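Local coordinates for cytoplasmic protein (Cryptococcus neoformans var. grubii serotype A, PDB 7LPO) that probably hydrolyses steryl beta-glucosides, releasing glucose from the sterol, as a glycoside hydrolase of family 5, at residues 119-124 with 245-250; 738-743 with 762-767. All blocks are in the same frame, centred on the assembly; numbering follows the deposited sequence.

Contact 1 comes first along the chain and is closed before contact 2 opens; their centres lie 46 Å apart and their nearest atoms about 36 Å, so the two never touch. Contact 1 packs helix 118-133, whose segment 119-124 lies within the glycoside hydrolase family 5 sequence, against helix 232-254, beside the parallel strands 98-104, 137-143 and 263-267, consistent with the TIM-barrel fold of that family. Contact 2 lies in the C-terminal beta domain, where the turn after strand 734-738 meets strand 761-770. One contact thus joins helices beside the barrel strands, the other the edge of a separate antiparallel sheet.

Contact 1: 119-124 with 245-250; sequences AYMDYI and GELAKR
Arg250 and Asp122 form a two-pronged salt bridge between helices 232-254 and 118-133. The guanidinium comes side-on: NE gives its hydrogen to Asp122 OD1 at 2.8 Å, with an N-H...O angle of 156°, while Arg250 NH2 binds Asp122 OD2, also at 2.8 Å. OD1 lies near the guanidinium plane, and OD2 accepts through its syn lone pair; the two flat groups are nevertheless turned 32° apart, so the pairing is slightly twisted. Arg250 reaches this position because CG lies anti to the backbone N (chi1 -171°) and the chain then bends at chi2, carrying the guanidinium across to the carboxylate.

Beneath the ion pair the contact turns apolar. Met121, extended beyond CG, pushes its thioether into the other helix: its CE lies 3.4 Å from Glu246 CB and touches the backbone N of Leu247, while SD lies 3.9 Å from Arg250 CB. A long, unbranched methionine suits this place, since it can span the gap between the axes of the two segments, 10.1 Å apart at closest approach. Farther in, the Ile124 and Leu247 side chains cross at about a right angle, CD1 of the isoleucine meeting CD2 of the leucine at 4.2 Å. Both side chains also rest on Phe103 of strand 98-104, which places this inner end against the barrel strands.

The chemistry is therefore graded, from a charged pair on the partly exposed side to sulfur and branched hydrocarbon within. Two bonds to separate carboxylate oxygens restrict rotation of the guanidinium, and the opposite charges would be expected to help keep Asp122 ionised, while the apolar side chains fill the helix interface between that pair and the strand.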
# COMPACT_ATOMS: atom_id res chain seq x y z
N ALA A 119 7.67 23.61 3.70
CA ALA A 119 6.30 23.98 4.00
C ALA A 119 5.39 22.77 3.97
O ALA A 119 4.50 22.63 4.82
CB ALA A 119 5.82 25.04 3.01
N TYR A 120 5.58 21.86 3.01
CA TYR A 120 4.75 20.66 3.00
C TYR A 120 5.06 19.79 4.19
O TYR A 120 4.15 19.17 4.77
CB TYR A 120 4.94 19.89 1.70
CG TYR A 120 3.93 18.78 1.57
CD1 TYR A 120 2.58 19.07 1.49
CD2 TYR A 120 4.31 17.44 1.57
CE1 TYR A 120 1.63 18.06 1.39
CE2 TYR A 120 3.38 16.42 1.46
CZ TYR A 120 2.04 16.74 1.37
OH TYR A 120 1.09 15.75 1.27
N MET A 121 6.32 19.71 4.58
CA MET A 121 6.72 19.03 5.79
C MET A 121 5.92 19.54 7.02
O MET A 121 5.43 18.75 7.80
CB MET A 121 8.19 19.27 6.08
CG MET A 121 9.14 18.70 5.09
SD MET A 121 10.73 18.35 5.76
CE MET A 121 11.59 17.56 4.49
N ASP A 122 5.81 20.86 7.13
CA ASP A 122 5.08 21.44 8.26
C ASP A 122 3.58 21.20 8.12
O ASP A 122 2.88 21.08 9.13
CB ASP A 122 5.38 22.94 8.31
CG ASP A 122 6.82 23.24 8.72
OD1 ASP A 122 7.49 22.37 9.29
OD2 ASP A 122 7.30 24.36 8.47
N TYR A 123 3.08 21.14 6.89
CA TYR A 123 1.69 20.76 6.70
C TYR A 123 1.44 19.35 7.22
O TYR A 123 0.46 19.10 7.94
CB TYR A 123 1.29 20.85 5.22
CG TYR A 123 0.04 20.05 4.93
CD1 TYR A 123 -1.21 20.58 5.19
CD2 TYR A 123 0.12 18.74 4.44
CE1 TYR A 123 -2.36 19.85 4.96
CE2 TYR A 123 -1.03 18.00 4.20
CZ TYR A 123 -2.27 18.56 4.46
OH TYR A 123 -3.42 17.84 4.22
N ILE A 124 2.32 18.40 6.87
CA ILE A 124 2.17 17.03 7.36
C ILE A 124 2.17 17.01 8.88
O ILE A 124 1.37 16.29 9.50
CB ILE A 124 3.29 16.13 6.80
CG1 ILE A 124 3.07 15.84 5.31
CG2 ILE A 124 3.34 14.83 7.57
CD1 ILE A 124 4.29 15.24 4.62
N GLY A 245 14.43 11.20 5.32
CA GLY A 245 15.14 11.54 6.54
C GLY A 245 14.91 12.97 6.99
O GLY A 245 14.89 13.25 8.18
N GLU A 246 14.71 13.88 6.04
CA GLU A 246 14.44 15.27 6.39
C GLU A 246 13.04 15.43 6.98
O GLU A 246 12.83 16.26 7.88
CB GLU A 246 14.61 16.16 5.17
CG GLU A 246 16.04 16.40 4.76
CD GLU A 246 16.77 17.33 5.71
OE1 GLU A 246 16.15 18.29 6.21
OE2 GLU A 246 17.97 17.10 5.94
N LEU A 247 12.07 14.67 6.48
CA LEU A 247 10.74 14.69 7.10
C LEU A 247 10.82 14.17 8.53
O LEU A 247 10.32 14.81 9.46
CB LEU A 247 9.76 13.87 6.27
CG LEU A 247 8.36 13.67 6.82
CD1 LEU A 247 7.73 15.02 7.12
CD2 LEU A 247 7.50 12.89 5.82
N ALA A 248 11.46 13.01 8.72
CA ALA A 248 11.61 12.45 10.06
C ALA A 248 12.31 13.42 10.99
O ALA A 248 11.86 13.67 12.11
CB ALA A 248 12.38 11.13 10.00
N LYS A 249 13.44 13.97 10.54
CA LYS A 249 14.15 14.98 11.32
C LYS A 249 13.23 16.15 11.66
O LYS A 249 13.24 16.64 12.79
CB LYS A 249 15.37 15.47 10.54
CG LYS A 249 16.12 16.60 11.20
CD LYS A 249 17.58 16.61 10.74
CE LYS A 249 17.91 17.88 9.99
NZ LYS A 249 17.86 19.04 10.91
N ARG A 250 12.45 16.62 10.69
CA ARG A 250 11.56 17.75 10.93
C ARG A 250 10.56 17.42 12.03
O ARG A 250 10.33 18.24 12.92
CB ARG A 250 10.83 18.12 9.64
CG ARG A 250 10.05 19.41 9.73
CD ARG A 250 10.95 20.57 9.37
NE ARG A 250 10.22 21.83 9.25
CZ ARG A 250 10.80 22.97 8.88
NH1 ARG A 250 12.10 22.99 8.59
NH2 ARG A 250 10.09 24.09 8.79

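Contact 2: 738-743 with 762-767; sequences ASHGRV and EVYTIE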
# COMPACT_ATOMS: atom_id res chain seq x y z
N ALA A 738 -20.83 -13.90 28.12
CA ALA A 738 -19.42 -14.12 28.40
C ALA A 738 -19.24 -15.34 29.29
O ALA A 738 -20.01 -15.56 30.23
CB ALA A 738 -18.80 -12.89 29.06
N SER A 739 -18.22 -16.14 28.99
CA SER A 739 -18.01 -17.39 29.70
C SER A 739 -17.43 -17.17 31.10
O SER A 739 -17.66 -17.98 32.00
CB SER A 739 -17.06 -18.29 28.90
OG SER A 739 -15.79 -17.67 28.77
N HIS A 740 -16.67 -16.09 31.28
CA HIS A 740 -16.09 -15.72 32.55
C HIS A 740 -16.25 -14.22 32.73
O HIS A 740 -16.41 -13.48 31.76
CB HIS A 740 -14.59 -16.08 32.62
CG HIS A 740 -14.30 -17.53 32.43
ND1 HIS A 740 -14.55 -18.19 31.24
CD2 HIS A 740 -13.76 -18.45 33.26
CE1 HIS A 740 -14.19 -19.46 31.36
NE2 HIS A 740 -13.71 -19.65 32.58
N GLY A 741 -16.22 -13.77 33.98
CA GLY A 741 -16.09 -12.35 34.26
C GLY A 741 -17.38 -11.55 34.11
O GLY A 741 -18.50 -12.09 34.12
N ARG A 742 -17.20 -10.24 33.99
CA ARG A 742 -18.29 -9.28 33.92
C ARG A 742 -18.01 -8.26 32.82
O ARG A 742 -16.86 -8.06 32.41
CB ARG A 742 -18.49 -8.55 35.26
CG ARG A 742 -17.34 -7.64 35.64
CD ARG A 742 -17.52 -7.02 37.03
NE ARG A 742 -16.35 -6.23 37.43
CZ ARG A 742 -16.16 -4.95 37.11
NH1 ARG A 742 -17.07 -4.30 36.40
NH2 ARG A 742 -15.06 -4.32 37.51
N VAL A 743 -19.07 -7.61 32.35
CA VAL A 743 -18.98 -6.67 31.24
C VAL A 743 -19.83 -5.43 31.52
O VAL A 743 -20.77 -5.46 32.31
CB VAL A 743 -19.44 -7.30 29.90
CG1 VAL A 743 -18.83 -8.68 29.70
CG2 VAL A 743 -20.96 -7.40 29.86
N GLU A 762 -6.31 -20.97 29.53
CA GLU A 762 -7.71 -21.29 29.31
C GLU A 762 -8.27 -20.29 28.31
O GLU A 762 -7.86 -19.13 28.29
CB GLU A 762 -8.48 -21.23 30.64
CG GLU A 762 -9.80 -21.96 30.65
CD GLU A 762 -10.39 -22.00 32.05
OE1 GLU A 762 -9.61 -22.09 33.03
OE2 GLU A 762 -11.63 -21.94 32.18
N VAL A 763 -9.18 -20.76 27.46
CA VAL A 763 -9.82 -19.92 26.47
C VAL A 763 -11.15 -19.43 27.02
O VAL A 763 -12.06 -20.23 27.29
CB VAL A 763 -10.02 -20.67 25.14
CG1 VAL A 763 -10.79 -19.78 24.16
CG2 VAL A 763 -8.70 -21.11 24.56
N TYR A 764 -11.27 -18.12 27.19
CA TYR A 764 -12.53 -17.47 27.49
C TYR A 764 -13.20 -17.03 26.19
O TYR A 764 -12.54 -16.83 25.16
CB TYR A 764 -12.32 -16.26 28.39
CG TYR A 764 -11.63 -16.53 29.71
CD1 TYR A 764 -11.33 -17.82 30.12
CD2 TYR A 764 -11.31 -15.48 30.55
CE1 TYR A 764 -10.71 -18.05 31.34
CE2 TYR A 764 -10.69 -15.69 31.75
CZ TYR A 764 -10.39 -16.97 32.15
OH TYR A 764 -9.77 -17.16 33.36
N THR A 765 -14.52 -16.88 26.23
CA THR A 765 -15.27 -16.46 25.05
C THR A 765 -16.30 -15.41 25.43
O THR A 765 -16.82 -15.39 26.56
CB THR A 765 -15.99 -17.64 24.37
OG1 THR A 765 -17.00 -18.18 25.25
CG2 THR A 765 -15.00 -18.73 23.98
N ILE A 766 -16.62 -14.56 24.47
CA ILE A 766 -17.67 -13.55 24.61
C ILE A 766 -18.43 -13.52 23.30
O ILE A 766 -17.82 -13.50 22.22
CB ILE A 766 -17.10 -12.16 24.97
CG1 ILE A 766 -18.25 -11.22 25.33
CG2 ILE A 766 -16.27 -11.59 23.84
CD1 ILE A 766 -17.81 -10.03 26.17
N GLU A 767 -19.76 -13.51 23.38
CA GLU A 767 -20.63 -13.48 22.22
C GLU A 767 -21.58 -12.30 22.32
O GLU A 767 -22.11 -12.01 23.40
CB GLU A 767 -21.40 -14.79 22.07
CG GLU A 767 -20.50 -16.01 22.05
CD GLU A 767 -21.24 -17.29 22.37
OE1 GLU A 767 -21.94 -17.80 21.47
OE2 GLU A 767 -21.13 -17.78 23.52
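His740 and Tyr764 stack face to face, their ring centroids 3.8 Å apart and their planes only 11° from parallel. The imidazole lies flat over the phenol ring, and His740 CB adds a CH-pi contact over the same ring. Ser739 steadies this tight part: OG, held between its backbone N and carbonyl carbon (chi1 62°), accepts from Thr765 N at 2.9 Å and shares a hydrogen bond with His740 ND1, which helps fix the rotation of the imidazole. A small hydroxyl suits a turn where it must serve both backbone and ring. Ser739 N in turn donates to Thr765 O at 2.9 Å. Hydrocarbon side chains suit the packing alongside: Ala738 and Ile766 form an antiparallel non-hydrogen-bonded pair, and Val743 CG1 meets Ile766 CD1 tip to tip at 3.9 Å.

The outer side is looser. Between the partly exposed His740 and Glu762, NE2 makes only a weak hydrogen bond to OE2, 3.1 Å long and bent to 131°.

Trp752 of strand 749-753 touches Ala738, Val743 and Ile766, while Tyr764 OH bonds to Pro755 O. Strand 761-770 runs between edge strand 734-738 and strand 689-696, through backbone bonds of Glu767 with Val737 and Tyr764 with Val693.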